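Acetylglutamate kinase (Streptococcus mutans, PDB 3L86) probably catalyses the ATP-dependent phosphorylation of N-acetyl-L-glutamate, the second step on the way from L-glutamate to N(2)-acetyl-L-ornithine in arginine biosynthesis. Local coordinates at residues I41-V46 with I210-V215; I71-G76 with I176-G181; N192-A197 with I247-S252. One frame throughout, in Å; residues are numbered along the deposited sequence.

The three contacts surround the active site, each centre about 11 Å from the other two. Interactions 1 and 2 belong to the same sheet: strands 38-43 and 68-73 are neighbours, with 208-212 on the far side of the former and 174-182 on the far side of the latter. Interaction 3 pairs two helices, 193-203 and 246-258, that pack against this sheet. Along the chain, both segments of interaction 2 fall between those of interaction 1; the segments of interactions 1 and 3 alternate, and interaction 2 closes before interaction 3 opens. Interactions 1 and 3 share ADP, and 2 and 3 share N-acetyl-L-glutamate, so strand ends and helix starts together hold nucleotide and substrate.

Interaction 1. Residues I41-V46 with I210-V215; sequences IKIGGV and ILMTNV. With ADP (adenosine-5'-diphosphate), chain B.
Lys42 and Leu211 sit side by side on adjacent parallel strands, 41-43 and 210-212, whose axes come within 5.0 Å. Their side chains cross obliquely, with CD2 of Leu211 3.9 Å from CB of Lys42. The lysine chain leaves with CG opposite the backbone N (chi1 -168°) and then bends at each later torsion, which swings NZ of Lys42 forward along the strand to 3.7 Å from O1B of ADP. On the other face of the sheet Ile43 and Met212 run side by side in the same direction; a bend at chi3 (74°) in Met212 brings its CE to 4.2 Å from CG2 of Ile43, and Phe55 of helix 53-64 touches both. Three backbone bonds join the strands, among them Lys42 N to Ile210 O at 2.9 Å. This is the amino acid kinase fold at the C-terminal ends of its parallel strands, where the chain loosens into loops that receive the nucleotide. Thr213 OG1 donates to O2B of ADP at 2.7 Å. From the Gly44-Gly45 turn, Gly45 N gives a weak bond to O3B of ADP at 3.3 Å. Farther out, Val46 and Asn214 meet at about a right angle, CB of Val46 lying 3.8 Å from ND2 of Asn214. The amide's OD1 accepts a weak bond from the ribose O3', and Val215 rests CG1 near C2 and N3 of the adenine.

Interaction 2. Residues I71-G76 with I176-G181; sequences IVHGGG and ILASLG. With NLG (N-acetyl-L-glutamate), chain C.
Strands 71-73 and 176-178 run parallel in direct register, Ile71 beside Ile176 and His73 beside Ala178, with axes 4.8 Å apart at their closest and twisted by 24°. Leu177 sits between two rungs: its N donates to Ile71 O at 2.8 Å, and its O accepts from His73 N. His73 reaches both Ile176 and Ala178. With CG lodged between the backbone N and the carbonyl carbon (chi1 77°), the imidazole folds over toward the neighbouring strand. CA of Ala178 lies over one face of that ring, a CH-pi contact with 3.9 Å from CA to the centroid. Ile176 comes from another side, at the ring edge, where its CG2 is 3.8 Å from CD2 of His73. The ring's rotation is fixed by ND1 of His73, which donates to Gly74 O at 3.0 Å along a nearly straight line of 173°, on a carbonyl lone pair and within the ring plane. On the opposite face of the sheet Val72 and Leu177 touch more loosely, and Leu196 and Val200 of helix 193-203 pack on Val72. Past the strand, the glycine run Gly74-Gly76 turns into helix 76-85, with Gly75 as N-cap. OE2 of N-acetyl-L-glutamate takes two bonds there, from Gly75 N at 2.8 Å and from Gly76 N at 3.1 Å, while Ser179 OG lies 3.6 Å from the substrate's CG. Two amides at a helix N-terminus would be expected to stabilise negative charge on the carboxylate that receives the phosphate, and the bond from His73 to Gly74 probably steadies the turn presenting them.

Interaction 3. Residues N192-A197 with I247-S252; sequences NADYLA and IPKIES. With NLG (N-acetyl-L-glutamate), chain C; ADP (adenosine-5'-diphosphate), chain B.
Asp194 starts with CG opposite its carbonyl carbon (chi1 -55°), and Lys249, extended through chi2, bends at chi3 and chi4 (-68°); between them these turns bring carboxylate and ammonium into a salt bridge, NZ of Lys249 3.1 Å from OD1 of Asp194 on its syn side. NZ of Lys249 also donates to O1B of ADP at 2.9 Å, which is consistent with the aspartate positioning the ammonium group for the beta-phosphate. Lys42, which like Lys249 is a predicted transition-state stabiliser, adds a long, weak ion pair to OD1. Asn192 is the N-cap of helix 193-203: its OD1 accepts from Tyr195 N at 3.2 Å and also packs 3.6 Å from CB of Pro248, which the amide crosses at about a right angle. Pro248 CB is met obliquely by the tyrosine too, at 3.9 Å from CE1 of Tyr195. Pro248 O takes Ser252 OG and Ser252 N from opposite faces, leaving OG of Ser252 3.4 Å from CB of Asp194. In the first turn of its helix, Ala193 N donates to OE1 of N-acetyl-L-glutamate at 3.0 Å. Helical segments 193-197 and 247-252 run nearly parallel (10°), their axes 8.7 Å apart at the closest, with Leu211 of strand 208-212 packed against both Asp194 and Lys249.

Interaction 1. Residues I41-V46 with I210-V215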
loop_
_atom_site.group_PDB
_atom_site.type_symbol
_atom_site.label_atom_id
_atom_site.label_comp_id
_atom_site.label_asym_id
_atom_site.label_seq_id
_atom_site.Cartn_x
_atom_site.Cartn_y
_atom_site.Cartn_z
ATOM N N ILE A 41 4.846 6.319 0.224
ATOM C CA ILE A 41 3.809 6.321 1.289
ATOM C C ILE A 41 2.631 5.420 0.901
ATOM O O ILE A 41 1.908 5.712 -0.056
ATOM C CB ILE A 41 3.300 7.729 1.542
ATOM C CG1 ILE A 41 4.503 8.614 1.949
ATOM C CG2 ILE A 41 2.177 7.779 2.654
ATOM C CD1 ILE A 41 4.499 10.001 1.365
ATOM N N LYS A 42 2.414 4.351 1.671
ATOM C CA LYS A 42 1.251 3.479 1.474
ATOM C C LYS A 42 0.169 3.853 2.511
ATOM O O LYS A 42 0.437 3.978 3.713
ATOM C CB LYS A 42 1.719 2.029 1.645
ATOM C CG LYS A 42 0.750 0.900 1.218
ATOM C CD LYS A 42 -0.572 0.867 1.979
ATOM C CE LYS A 42 -0.519 0.306 3.393
ATOM N NZ LYS A 42 -1.885 -0.431 3.548
ATOM N N ILE A 43 -1.050 4.068 2.058
ATOM C CA ILE A 43 -2.137 4.572 2.937
ATOM C C ILE A 43 -3.246 3.493 3.007
ATOM O O ILE A 43 -3.812 3.108 1.937
ATOM C CB ILE A 43 -2.690 5.998 2.428
ATOM C CG1 ILE A 43 -1.585 7.029 2.334
ATOM C CG2 ILE A 43 -3.776 6.606 3.395
ATOM C CD1 ILE A 43 -1.873 8.205 1.374
ATOM N N GLY A 44 -3.560 2.999 4.238
ATOM C CA GLY A 44 -4.646 1.963 4.461
ATOM C C GLY A 44 -6.103 2.418 4.304
ATOM O O GLY A 44 -6.362 3.576 4.061
ATOM N N GLY A 45 -7.071 1.511 4.418
ATOM C CA GLY A 45 -8.499 1.876 4.197
ATOM C C GLY A 45 -9.021 2.974 5.134
ATOM O O GLY A 45 -9.369 4.092 4.696
ATOM N N VAL A 46 -9.076 2.653 6.431
ATOM C CA VAL A 46 -9.519 3.631 7.459
ATOM C C VAL A 46 -8.642 4.926 7.423
ATOM O O VAL A 46 -9.142 6.075 7.439
ATOM C CB VAL A 46 -9.558 2.945 8.867
ATOM C CG1 VAL A 46 -9.762 3.964 10.021
ATOM C CG2 VAL A 46 -10.682 1.853 8.922
ATOM N N ILE A 210 6.687 4.103 4.223
ATOM C CA ILE A 210 5.795 4.322 5.370
ATOM C C ILE A 210 4.549 3.481 5.105
ATOM O O ILE A 210 3.886 3.640 4.066
ATOM C CB ILE A 210 5.478 5.863 5.539
ATOM C CG1 ILE A 210 6.797 6.633 5.752
ATOM C CG2 ILE A 210 4.522 6.104 6.697
ATOM C CD1 ILE A 210 6.706 8.218 5.744
ATOM N N LEU A 211 4.248 2.543 6.001
ATOM C CA LEU A 211 3.022 1.781 5.912
ATOM C C LEU A 211 2.004 2.366 6.929
ATOM O O LEU A 211 1.970 1.980 8.127
ATOM C CB LEU A 211 3.295 0.253 6.186
ATOM C CG LEU A 211 4.219 -0.455 5.162
ATOM C CD1 LEU A 211 4.770 -1.791 5.676
ATOM C CD2 LEU A 211 3.573 -0.687 3.785
ATOM N N MET A 212 1.177 3.297 6.455
ATOM C CA MET A 212 0.326 4.066 7.367
ATOM C C MET A 212 -1.031 3.361 7.508
ATOM O O MET A 212 -1.627 2.957 6.496
ATOM C CB MET A 212 0.125 5.508 6.819
ATOM C CG MET A 212 -0.036 6.558 7.938
ATOM S SD MET A 212 -0.184 8.303 7.375
ATOM C CE MET A 212 -1.844 8.224 6.739
ATOM N N THR A 213 -1.480 3.193 8.757
ATOM C CA THR A 213 -2.566 2.299 9.053
ATOM C C THR A 213 -3.369 2.890 10.240
ATOM O O THR A 213 -3.246 4.117 10.547
ATOM C CB THR A 213 -2.038 0.845 9.365
ATOM O OG1 THR A 213 -3.134 -0.021 9.715
ATOM C CG2 THR A 213 -0.971 0.810 10.481
ATOM N N ASN A 214 -4.200 2.069 10.893
ATOM C CA ASN A 214 -5.073 2.615 11.931
ATOM C C ASN A 214 -4.764 2.048 13.349
ATOM O O ASN A 214 -5.664 1.900 14.214
ATOM C CB ASN A 214 -6.565 2.495 11.518
ATOM C CG ASN A 214 -7.058 1.066 11.472
ATOM O OD1 ASN A 214 -6.268 0.133 11.273
ATOM N ND2 ASN A 214 -8.350 0.862 11.781
ATOM N N VAL A 215 -3.488 1.725 13.562
ATOM C CA VAL A 215 -2.950 1.342 14.862
ATOM C C VAL A 215 -1.647 2.104 15.004
ATOM O O VAL A 215 -1.016 2.473 13.985
ATOM C CB VAL A 215 -2.805 -0.213 15.007
ATOM C CG1 VAL A 215 -1.880 -0.803 13.901
ATOM C CG2 VAL A 215 -2.303 -0.549 16.352
HETATM P PB ADP B . -4.817 -1.549 6.707
HETATM O O1B ADP B . -3.996 -2.430 5.809
HETATM O O2B ADP B . -4.100 -0.290 7.214
HETATM O O3B ADP B . -6.117 -1.198 6.074
HETATM P PA ADP B . -5.364 -4.008 8.302
HETATM O O1A ADP B . -6.599 -4.291 9.148
HETATM O O2A ADP B . -5.217 -4.792 7.029
HETATM O O3A ADP B . -5.205 -2.383 8.046
HETATM O "O5'" ADP B . -4.128 -4.295 9.303
HETATM C "C5'" ADP B . -4.047 -3.553 10.546
HETATM C "C4'" ADP B . -4.675 -4.411 11.684
HETATM O "O4'" ADP B . -3.905 -5.580 12.033
HETATM C "C3'" ADP B . -4.840 -3.666 13.018
HETATM O "O3'" ADP B . -6.011 -2.862 12.932
HETATM C "C2'" ADP B . -5.058 -4.795 14.018
HETATM O "O2'" ADP B . -6.459 -5.041 14.054
HETATM C "C1'" ADP B . -4.452 -6.015 13.327
HETATM N N9 ADP B . -3.341 -6.588 14.133
HETATM C C8 ADP B . -3.171 -7.927 14.324
HETATM N N7 ADP B . -2.051 -8.144 15.065
HETATM C C5 ADP B . -1.530 -6.930 15.370
HETATM C C6 ADP B . -0.399 -6.432 16.147
HETATM N N6 ADP B . 0.486 -7.295 16.713
HETATM N N1 ADP B . -0.181 -5.089 16.207
HETATM C C2 ADP B . -1.000 -4.223 15.633
HETATM N N3 ADP B . -2.058 -4.600 14.915
HETATM C C4 ADP B . -2.384 -5.918 14.761
#

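Interaction 2. Residues I71-G76 with I176-G181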
loop_
_atom_site.group_PDB
_atom_site.type_symbol
_atom_site.label_atom_id
_atom_site.label_comp_id
_atom_site.label_asym_id
_atom_site.label_seq_id
_atom_site.Cartn_x
_atom_site.Cartn_y
_atom_site.Cartn_z
ATOM N N ILE A 71 2.551 7.609 -3.917
ATOM C CA ILE A 71 1.513 7.134 -3.003
ATOM C C ILE A 71 0.799 5.861 -3.556
ATOM O O ILE A 71 0.365 5.812 -4.741
ATOM C CB ILE A 71 0.456 8.246 -2.668
ATOM C CG1 ILE A 71 1.047 9.328 -1.742
ATOM C CG2 ILE A 71 -0.904 7.648 -2.030
ATOM C CD1 ILE A 71 0.143 10.598 -1.623
ATOM N N VAL A 72 0.750 4.819 -2.715
ATOM C CA VAL A 72 0.032 3.551 -2.943
ATOM C C VAL A 72 -1.049 3.527 -1.835
ATOM O O VAL A 72 -0.835 4.093 -0.763
ATOM C CB VAL A 72 0.985 2.327 -2.810
ATOM C CG1 VAL A 72 0.216 0.954 -2.812
ATOM C CG2 VAL A 72 2.149 2.412 -3.920
ATOM N N HIS A 73 -2.231 2.981 -2.158
ATOM C CA HIS A 73 -3.332 2.864 -1.229
ATOM C C HIS A 73 -4.134 1.549 -1.436
ATOM O O HIS A 73 -4.191 0.978 -2.598
ATOM C CB HIS A 73 -4.262 4.089 -1.305
ATOM C CG HIS A 73 -5.182 4.104 -2.490
ATOM N ND1 HIS A 73 -6.383 3.397 -2.518
ATOM C CD2 HIS A 73 -5.118 4.793 -3.657
ATOM C CE1 HIS A 73 -6.992 3.625 -3.673
ATOM N NE2 HIS A 73 -6.259 4.489 -4.368
ATOM N N GLY A 74 -4.728 1.068 -0.339
ATOM C CA GLY A 74 -5.706 -0.055 -0.379
ATOM C C GLY A 74 -7.134 0.411 -0.084
ATOM O O GLY A 74 -7.551 1.537 -0.489
ATOM N N GLY A 75 -7.904 -0.426 0.616
ATOM C CA GLY A 75 -9.325 -0.129 0.866
ATOM C C GLY A 75 -10.170 -1.284 1.411
ATOM O O GLY A 75 -11.374 -1.352 1.153
ATOM N N GLY A 76 -9.568 -2.199 2.165
ATOM C CA GLY A 76 -10.322 -3.369 2.693
ATOM C C GLY A 76 -11.676 -3.037 3.351
ATOM O O GLY A 76 -12.714 -3.634 3.056
ATOM N N ILE A 176 -0.738 8.744 -7.698
ATOM C CA ILE A 176 -1.546 7.912 -6.767
ATOM C C ILE A 176 -2.000 6.562 -7.396
ATOM O O ILE A 176 -2.770 6.529 -8.408
ATOM C CB ILE A 176 -2.745 8.716 -6.233
ATOM C CG1 ILE A 176 -2.240 9.943 -5.422
ATOM C CG2 ILE A 176 -3.643 7.851 -5.299
ATOM C CD1 ILE A 176 -3.312 11.097 -5.302
ATOM N N LEU A 177 -1.521 5.466 -6.796
ATOM C CA LEU A 177 -1.793 4.091 -7.281
ATOM C C LEU A 177 -2.628 3.221 -6.373
ATOM O O LEU A 177 -2.192 2.807 -5.291
ATOM C CB LEU A 177 -0.502 3.325 -7.411
ATOM C CG LEU A 177 0.288 3.137 -8.647
ATOM C CD1 LEU A 177 0.661 4.519 -9.199
ATOM C CD2 LEU A 177 1.562 2.301 -8.311
ATOM N N ALA A 178 -3.794 2.837 -6.855
ATOM C CA ALA A 178 -4.622 1.811 -6.175
ATOM C C ALA A 178 -3.978 0.417 -6.233
ATOM O O ALA A 178 -3.187 0.154 -7.151
ATOM C CB ALA A 178 -6.009 1.752 -6.829
ATOM N N SER A 179 -4.382 -0.492 -5.314
ATOM C CA SER A 179 -3.761 -1.816 -5.276
ATOM C C SER A 179 -4.390 -2.798 -6.285
ATOM O O SER A 179 -5.229 -3.660 -5.881
ATOM C CB SER A 179 -3.787 -2.418 -3.871
ATOM O OG SER A 179 -5.112 -2.458 -3.329
ATOM N N LEU A 180 -4.009 -2.619 -7.556
ATOM C CA LEU A 180 -4.528 -3.364 -8.733
ATOM C C LEU A 180 -3.367 -3.587 -9.704
ATOM O O LEU A 180 -2.474 -2.729 -9.832
ATOM C CB LEU A 180 -5.644 -2.568 -9.468
ATOM C CG LEU A 180 -6.996 -2.317 -8.694
ATOM C CD1 LEU A 180 -7.868 -1.284 -9.428
ATOM C CD2 LEU A 180 -7.849 -3.619 -8.402
ATOM N N GLY A 181 -3.342 -4.743 -10.358
ATOM C CA GLY A 181 -2.369 -4.986 -11.412
ATOM C C GLY A 181 -2.999 -5.781 -12.586
ATOM O O GLY A 181 -4.188 -6.151 -12.555
HETATM C CA NLG C . -6.643 -6.713 -0.845
HETATM C C NLG C . -6.346 -8.088 -1.043
HETATM O OXT NLG C . -6.563 -8.992 -0.229
HETATM O O NLG C . -5.772 -8.702 -1.865
HETATM C CB NLG C . -6.615 -5.314 -1.486
HETATM C CG NLG C . -6.942 -4.011 -0.645
HETATM C CD NLG C . -6.135 -3.555 0.644
HETATM O OE1 NLG C . -5.072 -4.071 0.833
HETATM O OE2 NLG C . -6.544 -2.732 1.480
HETATM C C7 NLG C . -8.740 -6.538 0.195
HETATM C C8 NLG C . -9.271 -6.136 1.203
HETATM O O7 NLG C . -9.265 -7.047 -0.765
HETATM N N2 NLG C . -7.473 -6.469 0.051
#

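Interaction 3. Residues N192-A197 with I247-S252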
loop_
_atom_site.group_PDB
_atom_site.type_symbol
_atom_site.label_atom_id
_atom_site.label_comp_id
_atom_site.label_asym_id
_atom_site.label_seq_id
_atom_site.Cartn_x
_atom_site.Cartn_y
_atom_site.Cartn_z
ATOM N N ASN A 192 -2.974 -7.367 -2.669
ATOM C CA ASN A 192 -2.885 -6.837 -1.271
ATOM C C ASN A 192 -2.043 -5.517 -1.306
ATOM O O ASN A 192 -0.989 -5.508 -1.954
ATOM C CB ASN A 192 -2.177 -7.858 -0.363
ATOM C CG ASN A 192 -1.786 -7.266 0.985
ATOM O OD1 ASN A 192 -0.625 -6.909 1.214
ATOM N ND2 ASN A 192 -2.745 -7.152 1.880
ATOM N N ALA A 193 -2.483 -4.431 -0.648
ATOM C CA ALA A 193 -1.785 -3.116 -0.850
ATOM C C ALA A 193 -0.367 -3.103 -0.342
ATOM O O ALA A 193 0.464 -2.388 -0.892
ATOM C CB ALA A 193 -2.578 -1.883 -0.266
ATOM N N ASP A 194 -0.091 -3.849 0.731
ATOM C CA ASP A 194 1.275 -3.993 1.281
ATOM C C ASP A 194 2.258 -4.650 0.293
ATOM O O ASP A 194 3.419 -4.251 0.210
ATOM C CB ASP A 194 1.257 -4.801 2.612
ATOM C CG ASP A 194 0.271 -4.179 3.670
ATOM O OD1 ASP A 194 0.369 -2.972 3.957
ATOM O OD2 ASP A 194 -0.636 -4.886 4.162
ATOM N N TYR A 195 1.794 -5.665 -0.420
ATOM C CA TYR A 195 2.588 -6.322 -1.452
ATOM C C TYR A 195 2.951 -5.301 -2.554
ATOM O O TYR A 195 4.102 -5.261 -3.065
ATOM C CB TYR A 195 1.740 -7.465 -2.088
ATOM C CG TYR A 195 1.545 -8.773 -1.252
ATOM C CD1 TYR A 195 1.742 -8.816 0.137
ATOM C CD2 TYR A 195 1.173 -9.978 -1.902
ATOM C CE1 TYR A 195 1.554 -10.062 0.879
ATOM C CE2 TYR A 195 0.979 -11.198 -1.199
ATOM C CZ TYR A 195 1.160 -11.229 0.179
ATOM O OH TYR A 195 0.981 -12.448 0.823
ATOM N N LEU A 196 1.956 -4.541 -3.003
ATOM C CA LEU A 196 2.227 -3.520 -4.043
ATOM C C LEU A 196 3.257 -2.442 -3.581
ATOM O O LEU A 196 4.141 -2.046 -4.357
ATOM C CB LEU A 196 0.950 -2.817 -4.529
ATOM C CG LEU A 196 1.226 -1.757 -5.656
ATOM C CD1 LEU A 196 2.064 -2.386 -6.828
ATOM C CD2 LEU A 196 -0.041 -1.148 -6.242
ATOM N N ALA A 197 3.090 -1.933 -2.355
ATOM C CA ALA A 197 4.034 -1.017 -1.732
ATOM C C ALA A 197 5.484 -1.532 -1.715
ATOM O O ALA A 197 6.391 -0.743 -2.009
ATOM C CB ALA A 197 3.573 -0.733 -0.271
ATOM N N ILE A 247 -0.136 -9.300 9.391
ATOM C CA ILE A 247 0.693 -10.319 8.754
ATOM C C ILE A 247 1.265 -9.880 7.371
ATOM O O ILE A 247 2.460 -9.753 7.223
ATOM C CB ILE A 247 -0.054 -11.684 8.611
ATOM C CG1 ILE A 247 -0.459 -12.194 10.009
ATOM C CG2 ILE A 247 0.843 -12.710 7.915
ATOM C CD1 ILE A 247 -0.467 -13.711 10.100
ATOM N N PRO A 248 0.421 -9.660 6.379
ATOM C CA PRO A 248 1.024 -9.100 5.129
ATOM C C PRO A 248 1.765 -7.769 5.349
ATOM O O PRO A 248 2.808 -7.539 4.715
ATOM C CB PRO A 248 -0.184 -8.971 4.175
ATOM C CG PRO A 248 -1.418 -9.010 5.133
ATOM C CD PRO A 248 -1.047 -9.790 6.317
ATOM N N LYS A 249 1.292 -6.896 6.263
ATOM C CA LYS A 249 2.039 -5.615 6.562
ATOM C C LYS A 249 3.492 -5.804 7.034
ATOM O O LYS A 249 4.423 -5.178 6.504
ATOM C CB LYS A 249 1.236 -4.703 7.552
ATOM C CG LYS A 249 1.500 -3.183 7.459
ATOM C CD LYS A 249 0.504 -2.343 8.371
ATOM C CE LYS A 249 -0.931 -2.774 8.024
ATOM N NZ LYS A 249 -1.241 -2.276 6.567
ATOM N N ILE A 250 3.706 -6.666 8.037
ATOM C CA ILE A 250 5.040 -6.871 8.602
ATOM C C ILE A 250 5.927 -7.734 7.670
ATOM O O ILE A 250 7.122 -7.539 7.674
ATOM C CB ILE A 250 5.027 -7.533 10.041
ATOM C CG1 ILE A 250 6.353 -7.342 10.748
ATOM C CG2 ILE A 250 4.775 -9.025 10.007
ATOM C CD1 ILE A 250 6.564 -5.957 11.177
ATOM N N GLU A 251 5.364 -8.648 6.886
ATOM C CA GLU A 251 6.163 -9.373 5.849
ATOM C C GLU A 251 6.661 -8.434 4.734
ATOM O O GLU A 251 7.829 -8.526 4.276
ATOM C CB GLU A 251 5.363 -10.524 5.209
ATOM C CG GLU A 251 5.171 -11.742 6.166
ATOM C CD GLU A 251 4.268 -12.820 5.612
ATOM O OE1 GLU A 251 3.464 -12.584 4.702
ATOM O OE2 GLU A 251 4.352 -13.952 6.113
ATOM N N SER A 252 5.777 -7.545 4.260
ATOM C CA SER A 252 6.209 -6.514 3.270
ATOM C C SER A 252 7.346 -5.622 3.845
ATOM O O SER A 252 8.378 -5.358 3.172
ATOM C CB SER A 252 4.973 -5.698 2.824
ATOM O OG SER A 252 4.055 -6.595 2.161
HETATM C CA NLG C . -6.643 -6.713 -0.845
HETATM C C NLG C . -6.346 -8.088 -1.043
HETATM O OXT NLG C . -6.563 -8.992 -0.229
HETATM O O NLG C . -5.772 -8.702 -1.865
HETATM C CB NLG C . -6.615 -5.314 -1.486
HETATM C CG NLG C . -6.942 -4.011 -0.645
HETATM C CD NLG C . -6.135 -3.555 0.644
HETATM O OE1 NLG C . -5.072 -4.071 0.833
HETATM O OE2 NLG C . -6.544 -2.732 1.480
HETATM C C7 NLG C . -8.740 -6.538 0.195
HETATM C C8 NLG C . -9.271 -6.136 1.203
HETATM O O7 NLG C . -9.265 -7.047 -0.765
HETATM N N2 NLG C . -7.473 -6.469 0.051
HETATM P PB ADP B . -4.817 -1.549 6.707
HETATM O O1B ADP B . -3.996 -2.430 5.809
HETATM O O2B ADP B . -4.100 -0.290 7.214
HETATM O O3B ADP B . -6.117 -1.198 6.074
HETATM P PA ADP B . -5.364 -4.008 8.302
HETATM O O1A ADP B . -6.599 -4.291 9.148
HETATM O O2A ADP B . -5.217 -4.792 7.029
HETATM O O3A ADP B . -5.205 -2.383 8.046
HETATM O "O5'" ADP B . -4.128 -4.295 9.303
HETATM C "C5'" ADP B . -4.047 -3.553 10.546
HETATM C "C4'" ADP B . -4.675 -4.411 11.684
HETATM O "O4'" ADP B . -3.905 -5.580 12.033
HETATM C "C3'" ADP B . -4.840 -3.666 13.018
HETATM O "O3'" ADP B . -6.011 -2.862 12.932
HETATM C "C2'" ADP B . -5.058 -4.795 14.018
HETATM O "O2'" ADP B . -6.459 -5.041 14.054
HETATM C "C1'" ADP B . -4.452 -6.015 13.327
HETATM N N9 ADP B . -3.341 -6.588 14.133
HETATM C C8 ADP B . -3.171 -7.927 14.324
HETATM N N7 ADP B . -2.051 -8.144 15.065
HETATM C C5 ADP B . -1.530 -6.930 15.370
HETATM C C6 ADP B . -0.399 -6.432 16.147
HETATM N N6 ADP B . 0.486 -7.295 16.713
HETATM N N1 ADP B . -0.181 -5.089 16.207
HETATM C C2 ADP B . -1.000 -4.223 15.633
HETATM N N3 ADP B . -2.058 -4.600 14.915
HETATM C C4 ADP B . -2.384 -5.918 14.761
#